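Local coordinates for protein D-alanyl transferase DltD (Enterococcus faecium TX0133A04, PDB 6PFX) that probably takes part in attaching D-alanine to lipoteichoic acid at the Gram-positive cell membrane, as a transferase of the SGNH hydrolase clan, at residues A[128-131]-A[132-135]; A[171-174]-A[175-178]; A[387-391]-A[392-396]; A[377-380]-A[381-384]. All blocks are in the same frame, centred on the assembly; numbering follows the deposited sequence.

Contact 1. Residues A[128-131]-A[132-135]; sequences DWLF and SMKK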
# COMPACT_ATOMS: atom_id res chain seq x y z
N ASP A 128 12.11 -15.66 -5.92
CA ASP A 128 10.82 -16.13 -6.40
C ASP A 128 10.52 -15.57 -7.79
O ASP A 128 10.10 -16.28 -8.70
CB ASP A 128 9.70 -15.68 -5.46
CG ASP A 128 9.57 -16.53 -4.20
OD1 ASP A 128 10.12 -17.64 -4.13
OD2 ASP A 128 8.89 -16.05 -3.26
N TRP A 129 10.71 -14.25 -7.94
CA TRP A 129 10.45 -13.59 -9.21
C TRP A 129 11.36 -14.14 -10.30
O TRP A 129 10.88 -14.53 -11.37
CB TRP A 129 10.68 -12.09 -9.02
CG TRP A 129 10.96 -11.32 -10.26
CD1 TRP A 129 10.17 -11.23 -11.37
CD2 TRP A 129 12.10 -10.49 -10.50
NE1 TRP A 129 10.76 -10.40 -12.30
CE2 TRP A 129 11.94 -9.94 -11.79
CE3 TRP A 129 13.24 -10.16 -9.77
CZ2 TRP A 129 12.89 -9.07 -12.35
CZ3 TRP A 129 14.18 -9.31 -10.33
CH2 TRP A 129 13.99 -8.77 -11.61
N LEU A 130 12.66 -14.22 -10.03
CA LEU A 130 13.60 -14.67 -11.05
C LEU A 130 13.26 -16.07 -11.54
O LEU A 130 13.32 -16.35 -12.74
CB LEU A 130 15.02 -14.63 -10.51
CG LEU A 130 15.59 -13.25 -10.21
CD1 LEU A 130 16.96 -13.34 -9.56
CD2 LEU A 130 15.69 -12.40 -11.46
N PHE A 131 12.95 -16.99 -10.62
CA PHE A 131 12.62 -18.36 -11.01
C PHE A 131 11.24 -18.46 -11.64
O PHE A 131 10.96 -19.47 -12.30
CB PHE A 131 12.76 -19.31 -9.81
CG PHE A 131 14.20 -19.59 -9.43
CD1 PHE A 131 14.97 -20.49 -10.15
CD2 PHE A 131 14.79 -18.94 -8.36
CE1 PHE A 131 16.29 -20.74 -9.81
CE2 PHE A 131 16.11 -19.19 -8.02
CZ PHE A 131 16.86 -20.09 -8.74
N SER A 132 10.40 -17.43 -11.49
CA SER A 132 9.07 -17.41 -12.07
C SER A 132 9.08 -16.92 -13.52
O SER A 132 8.15 -17.23 -14.27
CB SER A 132 8.16 -16.45 -11.28
OG SER A 132 8.33 -15.09 -11.67
N MET A 133 10.11 -16.17 -13.91
CA MET A 133 10.13 -15.54 -15.22
C MET A 133 10.27 -16.58 -16.32
O MET A 133 11.20 -17.38 -16.32
CB MET A 133 11.31 -14.57 -15.32
CG MET A 133 11.15 -13.30 -14.51
SD MET A 133 12.60 -12.23 -14.62
CE MET A 133 12.90 -12.26 -16.37
N LYS A 134 9.35 -16.54 -17.28
CA LYS A 134 9.46 -17.34 -18.49
C LYS A 134 9.85 -16.51 -19.70
O LYS A 134 10.38 -17.05 -20.67
CB LYS A 134 8.14 -18.07 -18.79
CG LYS A 134 7.66 -18.99 -17.68
CD LYS A 134 8.61 -20.17 -17.45
CE LYS A 134 8.55 -21.21 -18.58
NZ LYS A 134 9.65 -22.22 -18.47
N LYS A 135 9.61 -15.20 -19.65
CA LYS A 135 10.08 -14.27 -20.66
C LYS A 135 10.32 -12.95 -19.95
O LYS A 135 9.83 -12.72 -18.84
CB LYS A 135 9.06 -14.08 -21.78
CG LYS A 135 7.79 -13.37 -21.34
CD LYS A 135 6.78 -13.29 -22.47
CE LYS A 135 5.55 -12.49 -22.06
NZ LYS A 135 4.93 -13.01 -20.80
O HOH W 1 13.09 -18.01 -14.57
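Met133 lays its thioether along the indole of Trp129, four residues back, where helix 123-132 gives way to loop. The two side chains run side by side. SD sits 3.2 Å above the indole plane and off toward the rim, 3.5 Å from Trp129 NE1, so this Met-aromatic contact is oblique rather than centred. Leu130 CD2 packs on the same face. The Trp129 torsion (chi1 158°) carries CG away from its own backbone N and turns the indole along the helix toward the methionine, while NE1 is occupied by Asp140 OD1. Leu159 and Ile166 of helix 157-167 pack against Leu130, so this is the dense, buried side.

The polar knot next to it is just as compact. Trp129 O takes the hydroxyl of Ser132 at 2.6 Å from OG, in the carbonyl plane on a lone pair, and also Ser132 N at 2.9 Å from well above that plane. Met133 N adds only weak bonds, to Trp129 O and Leu130 O.

The other side is looser. A water bridges Leu130 O (2.5 Å, short) and Met133 O (2.7 Å), and the Lys134 and Lys135 side chains are exposed. Phe131 is partly exposed and stacks on Trp184.

Ser132 OG is both donor to Trp129 O and partner of Arg87 NH2. A cationic neighbour would be expected to polarise the hydroxyl and strengthen its bond to the carbonyl, fastening the last helical turn where the i to i-4 backbone bonds are already weak.

Contact 2. Residues A[171-174]-A[175-178]; sequences LPLP and ESLN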
# COMPACT_ATOMS: atom_id res chain seq x y z
N LEU A 171 16.67 -13.21 -21.24
CA LEU A 171 16.28 -14.14 -20.19
C LEU A 171 17.51 -14.83 -19.64
O LEU A 171 18.31 -15.37 -20.41
CB LEU A 171 15.31 -15.16 -20.77
CG LEU A 171 14.55 -16.02 -19.77
CD1 LEU A 171 13.59 -15.23 -18.91
CD2 LEU A 171 13.82 -17.10 -20.56
N PRO A 172 17.72 -14.82 -18.32
CA PRO A 172 18.87 -15.53 -17.76
C PRO A 172 18.82 -17.02 -18.09
O PRO A 172 17.76 -17.64 -18.10
CB PRO A 172 18.73 -15.30 -16.25
CG PRO A 172 17.94 -14.02 -16.15
CD PRO A 172 16.96 -14.08 -17.29
N LEU A 173 19.98 -17.60 -18.34
CA LEU A 173 20.03 -19.03 -18.60
C LEU A 173 19.66 -19.82 -17.34
O LEU A 173 19.94 -19.40 -16.22
CB LEU A 173 21.43 -19.44 -19.04
CG LEU A 173 21.89 -18.95 -20.41
CD1 LEU A 173 23.36 -19.27 -20.64
CD2 LEU A 173 21.03 -19.61 -21.49
N PRO A 174 19.05 -21.00 -17.51
CA PRO A 174 18.80 -21.84 -16.33
C PRO A 174 20.05 -22.13 -15.53
O PRO A 174 20.01 -22.16 -14.29
CB PRO A 174 18.18 -23.12 -16.93
CG PRO A 174 17.60 -22.66 -18.23
CD PRO A 174 18.49 -21.57 -18.74
N GLU A 175 21.18 -22.34 -16.21
CA GLU A 175 22.42 -22.63 -15.50
C GLU A 175 22.87 -21.43 -14.68
O GLU A 175 23.51 -21.60 -13.63
CB GLU A 175 23.50 -23.03 -16.50
CG GLU A 175 23.22 -24.35 -17.26
CD GLU A 175 22.31 -24.22 -18.49
OE1 GLU A 175 21.69 -23.15 -18.70
OE2 GLU A 175 22.23 -25.20 -19.26
N SER A 176 22.53 -20.22 -15.14
CA SER A 176 22.85 -19.00 -14.40
C SER A 176 21.97 -18.86 -13.16
O SER A 176 22.48 -18.63 -12.06
CB SER A 176 22.67 -17.80 -15.33
OG SER A 176 23.62 -17.82 -16.38
N LEU A 177 20.65 -19.00 -13.33
CA LEU A 177 19.77 -18.93 -12.16
C LEU A 177 20.08 -20.04 -11.18
O LEU A 177 19.91 -19.87 -9.97
CB LEU A 177 18.31 -19.01 -12.57
CG LEU A 177 17.81 -17.93 -13.51
CD1 LEU A 177 16.42 -18.30 -13.97
CD2 LEU A 177 17.83 -16.59 -12.83
N ASN A 178 20.51 -21.21 -11.67
CA ASN A 178 20.73 -22.33 -10.78
C ASN A 178 21.78 -22.03 -9.73
O ASN A 178 21.82 -22.71 -8.69
CB ASN A 178 21.13 -23.56 -11.60
CG ASN A 178 21.22 -24.80 -10.75
OD1 ASN A 178 20.22 -25.27 -10.21
ND2 ASN A 178 22.43 -25.35 -10.64
O HOH W 2 22.47 -16.07 -18.13
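Pro172 and Leu177 meet across the start of helix 174-177 in a hydrophobic staple: the residue before the N-cap packs against the fourth residue of the helix, with Leu173 at the N-cap between them. Their side chains cross obliquely, Pro172 CB coming to 3.8 Å from Leu177 CD2, with the proline CG a little farther from the same methyl. Ile162 of helix 157-167 touches both residues, and Leu130 and Phe131 of helix 123-132 also reach Leu177, so the staple points into the protein although the surrounding turn lies at the surface.

Pro174 and Glu175 are arranged quite differently. They lie alongside each other and point the same way. The glutamate chain bends at chi2 (84°), which folds its carboxylate back until OE1 lies 3.6 Å from Pro174 CD, beside the pyrrolidine ring instead of extended outward.

The backbone starts the helix in the usual way. Leu177 N bonds to Leu173 O at 3.0 Å, nearly straight at 167°, and Asn178 N to Pro174 O at 2.8 Å. Asn178 turns its own side chain off to Arg181, which bonds to OD1.

Ser176, third in the helix, makes no direct bond from its OG to the amide of Leu173; a single water joins them, 2.7 Å from Ser176 OG and 2.9 Å from Leu173 N.

Contact 3. Residues A[387-391]-A[392-396]; sequences QHQIP and DKLQL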
# COMPACT_ATOMS: atom_id res chain seq x y z
N GLN A 387 7.37 9.77 -15.25
CA GLN A 387 7.76 10.18 -13.91
C GLN A 387 7.79 11.70 -13.78
O GLN A 387 7.42 12.25 -12.74
CB GLN A 387 9.12 9.58 -13.57
CG GLN A 387 9.13 8.06 -13.47
CD GLN A 387 10.53 7.48 -13.42
OE1 GLN A 387 11.45 8.07 -12.86
NE2 GLN A 387 10.69 6.30 -14.00
N HIS A 388 8.20 12.40 -14.84
CA HIS A 388 8.34 13.85 -14.83
C HIS A 388 7.14 14.59 -15.41
O HIS A 388 7.15 15.82 -15.47
CB HIS A 388 9.60 14.25 -15.63
CG HIS A 388 10.87 13.62 -15.13
ND1 HIS A 388 11.07 13.30 -13.81
CD2 HIS A 388 12.00 13.28 -15.79
CE1 HIS A 388 12.28 12.78 -13.67
NE2 HIS A 388 12.86 12.75 -14.85
N GLN A 389 6.09 13.87 -15.81
CA GLN A 389 4.97 14.47 -16.52
C GLN A 389 4.19 15.41 -15.62
O GLN A 389 3.77 15.03 -14.53
CB GLN A 389 4.03 13.35 -17.00
CG GLN A 389 2.65 13.82 -17.48
CD GLN A 389 2.60 14.06 -18.97
OE1 GLN A 389 3.02 13.22 -19.77
NE2 GLN A 389 2.05 15.19 -19.36
N ILE A 390 3.96 16.63 -16.10
CA ILE A 390 3.09 17.58 -15.38
C ILE A 390 1.65 17.20 -15.61
O ILE A 390 1.25 16.98 -16.77
CB ILE A 390 3.38 19.01 -15.86
CG1 ILE A 390 4.86 19.33 -15.68
CG2 ILE A 390 2.50 19.99 -15.09
CD1 ILE A 390 5.27 20.73 -16.16
N PRO A 391 0.81 17.11 -14.56
CA PRO A 391 -0.55 16.58 -14.75
C PRO A 391 -1.49 17.46 -15.56
O PRO A 391 -2.48 16.95 -16.08
CB PRO A 391 -1.08 16.44 -13.31
CG PRO A 391 0.07 16.47 -12.43
CD PRO A 391 1.17 17.24 -13.14
N ASP A 392 -1.23 18.77 -15.66
CA ASP A 392 -2.29 19.69 -16.05
C ASP A 392 -2.77 19.49 -17.48
O ASP A 392 -3.95 19.74 -17.77
CB ASP A 392 -1.82 21.14 -15.90
CG ASP A 392 -1.45 21.48 -14.48
OD1 ASP A 392 -0.88 20.61 -13.79
OD2 ASP A 392 -1.72 22.63 -14.07
N LYS A 393 -1.91 19.06 -18.39
CA LYS A 393 -2.33 18.85 -19.77
C LYS A 393 -2.93 17.48 -20.02
O LYS A 393 -3.44 17.23 -21.12
CB LYS A 393 -1.17 19.15 -20.71
CG LYS A 393 -0.94 20.65 -20.85
CD LYS A 393 0.38 20.98 -21.50
CE LYS A 393 0.27 22.23 -22.38
NZ LYS A 393 1.57 22.60 -23.00
N LEU A 394 -2.94 16.60 -19.03
CA LEU A 394 -3.48 15.26 -19.25
C LEU A 394 -4.99 15.33 -19.46
O LEU A 394 -5.70 16.06 -18.76
CB LEU A 394 -3.21 14.38 -18.04
CG LEU A 394 -1.75 14.06 -17.79
CD1 LEU A 394 -1.60 13.29 -16.50
CD2 LEU A 394 -1.14 13.28 -18.95
N GLN A 395 -5.47 14.56 -20.43
CA GLN A 395 -6.90 14.46 -20.67
C GLN A 395 -7.22 13.05 -21.12
O GLN A 395 -6.52 12.50 -21.97
CB GLN A 395 -7.33 15.46 -21.75
CG GLN A 395 -8.83 15.65 -21.85
CD GLN A 395 -9.21 16.88 -22.65
OE1 GLN A 395 -8.37 17.50 -23.30
NE2 GLN A 395 -10.49 17.24 -22.60
N LEU A 396 -8.27 12.47 -20.54
CA LEU A 396 -8.80 11.21 -21.02
C LEU A 396 -10.13 11.45 -21.73
O LEU A 396 -11.15 11.63 -21.07
CB LEU A 396 -9.03 10.25 -19.86
CG LEU A 396 -7.80 9.60 -19.25
CD1 LEU A 396 -8.23 8.61 -18.17
CD2 LEU A 396 -6.95 8.91 -20.31
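Pro391 O is gripped by Leu394 N, 3.0 Å away, and by Lys316 NZ of helix 308-323. The first of these bonds closes a type I beta turn, Pro391 to Leu394, with Asp392 and Lys393 at its corners. Leu394 N points well at its acceptor (158°) but approaches from above the carbonyl plane. Lys316 also bonds to Leu394 O, at the far end of the turn, and weakly to Asp392 O; one ammonium group thus pins several carbonyls of the C-terminal tail to helix 308-323.

Leu394 folds back over the turn. Its CB lies 3.3 Å from Pro391 O, and CD2 reaches Gln389, crossing the amide group 3.7 Å from NE2. On the other flank Ile390 CG2 rests 3.7 Å from Asp392 OD1. Phe320, again from helix 308-323, packs on Leu394, whereas Asp392 and Lys393 face outward.

What holds the glutamine amide there is a bond to its neighbour's carbonyl. With CG swung away from the backbone N (chi1 167°) and the chain bent at chi2, Gln389 NE2 donates to Ile390 O at 3.2 Å, the acceptor lying almost exactly in the amide plane.

Contact 4. Residues A[377-380]-A[381-384]; sequences LDDA and FFSK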
# COMPACT_ATOMS: atom_id res chain seq x y z
N LEU A 377 -2.73 -2.44 -20.31
CA LEU A 377 -1.49 -1.92 -19.76
C LEU A 377 -0.69 -1.15 -20.80
O LEU A 377 -0.66 -1.51 -21.98
CB LEU A 377 -0.63 -3.04 -19.18
CG LEU A 377 -1.23 -3.76 -17.97
CD1 LEU A 377 -0.44 -5.02 -17.69
CD2 LEU A 377 -1.24 -2.83 -16.76
N ASP A 378 -0.05 -0.07 -20.35
CA ASP A 378 0.84 0.72 -21.19
C ASP A 378 2.19 0.82 -20.51
O ASP A 378 2.32 1.44 -19.45
CB ASP A 378 0.28 2.11 -21.42
CG ASP A 378 1.00 2.86 -22.51
OD1 ASP A 378 2.14 2.48 -22.90
OD2 ASP A 378 0.42 3.84 -23.00
N ASP A 379 3.21 0.26 -21.15
CA ASP A 379 4.56 0.28 -20.60
C ASP A 379 5.19 1.67 -20.61
O ASP A 379 6.21 1.86 -19.95
CB ASP A 379 5.40 -0.75 -21.35
CG ASP A 379 4.92 -2.19 -21.13
OD1 ASP A 379 4.61 -2.56 -19.98
OD2 ASP A 379 4.86 -2.95 -22.12
N ALA A 380 4.60 2.65 -21.31
CA ALA A 380 5.09 4.02 -21.20
C ALA A 380 5.13 4.49 -19.75
O ALA A 380 5.86 5.43 -19.42
CB ALA A 380 4.20 4.98 -21.99
N PHE A 381 4.29 3.92 -18.88
CA PHE A 381 4.27 4.40 -17.50
C PHE A 381 5.52 4.01 -16.71
O PHE A 381 5.69 4.48 -15.58
CB PHE A 381 2.98 3.92 -16.81
CG PHE A 381 1.73 4.61 -17.29
CD1 PHE A 381 1.52 5.96 -17.01
CD2 PHE A 381 0.74 3.91 -17.97
CE1 PHE A 381 0.38 6.59 -17.44
CE2 PHE A 381 -0.40 4.55 -18.41
CZ PHE A 381 -0.59 5.88 -18.12
N PHE A 382 6.42 3.19 -17.29
CA PHE A 382 7.74 2.93 -16.71
C PHE A 382 8.76 4.02 -17.05
O PHE A 382 9.85 4.03 -16.46
CB PHE A 382 8.27 1.54 -17.17
CG PHE A 382 7.50 0.38 -16.61
CD1 PHE A 382 7.36 0.21 -15.24
CD2 PHE A 382 6.93 -0.55 -17.46
CE1 PHE A 382 6.63 -0.86 -14.72
CE2 PHE A 382 6.21 -1.62 -16.95
CZ PHE A 382 6.06 -1.77 -15.57
N SER A 383 8.42 4.93 -17.96
CA SER A 383 9.39 5.86 -18.52
C SER A 383 9.65 7.05 -17.61
O SER A 383 8.79 7.46 -16.82
CB SER A 383 8.92 6.41 -19.87
OG SER A 383 7.83 7.31 -19.70
N LYS A 384 10.84 7.63 -17.76
CA LYS A 384 11.16 8.87 -17.06
C LYS A 384 10.25 10.00 -17.51
O LYS A 384 9.96 10.91 -16.72
CB LYS A 384 12.64 9.23 -17.25
CG LYS A 384 13.59 8.28 -16.54
CD LYS A 384 14.49 8.98 -15.53
CE LYS A 384 15.36 7.97 -14.80
NZ LYS A 384 16.31 8.62 -13.87
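The ring of Phe381 takes the carbonyl oxygen of Asp378 at its edge. Asp378 O lies near the ring plane, 3.3 Å from Phe381 CD2, and Asp378 CB, set well out of that plane, is 3.9 Å from Phe381 CD2. Beyond the turn, Trp386 meets this ring edge-to-face, and Phe320 and Gln321 of helix 308-323 also pack on Phe381. Phe382 has a different neighbour, Asp379. The two side chains run alongside and point the same way, with carboxylate and ring planes only 18° apart and Asp379 OD1 3.6 Å from Phe382 CE2. Asp379 O comes against the same ring obliquely, while Tyr142 meets it with planes at about 25°.

The backbone that carries both phenylalanines is wound by successive i to i+3 bonds. Phe381 N bonds to Asp378 O at 3.2 Å and Phe382 N to Asp379 O at 3.0 Å, the pattern of a 3-10 turn.

Ala380 O is held twice by one residue, Ser383: OG comes in the carbonyl plane at 2.7 Å, and N from above it at 3.0 Å. A chi1 of 71° tucks the hydroxyl between the serine's own N and carbonyl carbon, from where it can also meet Trp386 N.

The polypeptide thus enters through an Asx turn, in which Asp378 OD1 accepts from Ala380 N at 2.9 Å, passes through a 3-10 segment at 379-382, and leaves by a serine N-cap that opens helix 384-388.

Following the chain from the N terminus, contact 1 ends helix 123-132 and contact 2, after the intervening helices 138-147 to 157-167, starts helix 174-177. The two touch, Phe131 and Leu130 meeting Leu177 and Met133 meeting Leu171, with helix 157-167 packing on both. Much later, past helix 351-365, contact 4 turns the chain into helix 384-388, and contact 3 follows at the C-terminal tail. These two lie side by side, both leaning on helix 308-323 and sharing Ser273. Each contact closes a local turn; all run in series, so none nests or crosses. Helix 138-147 reaches both groups, touching contacts 1 and 4, whose centres are about 21 Å apart.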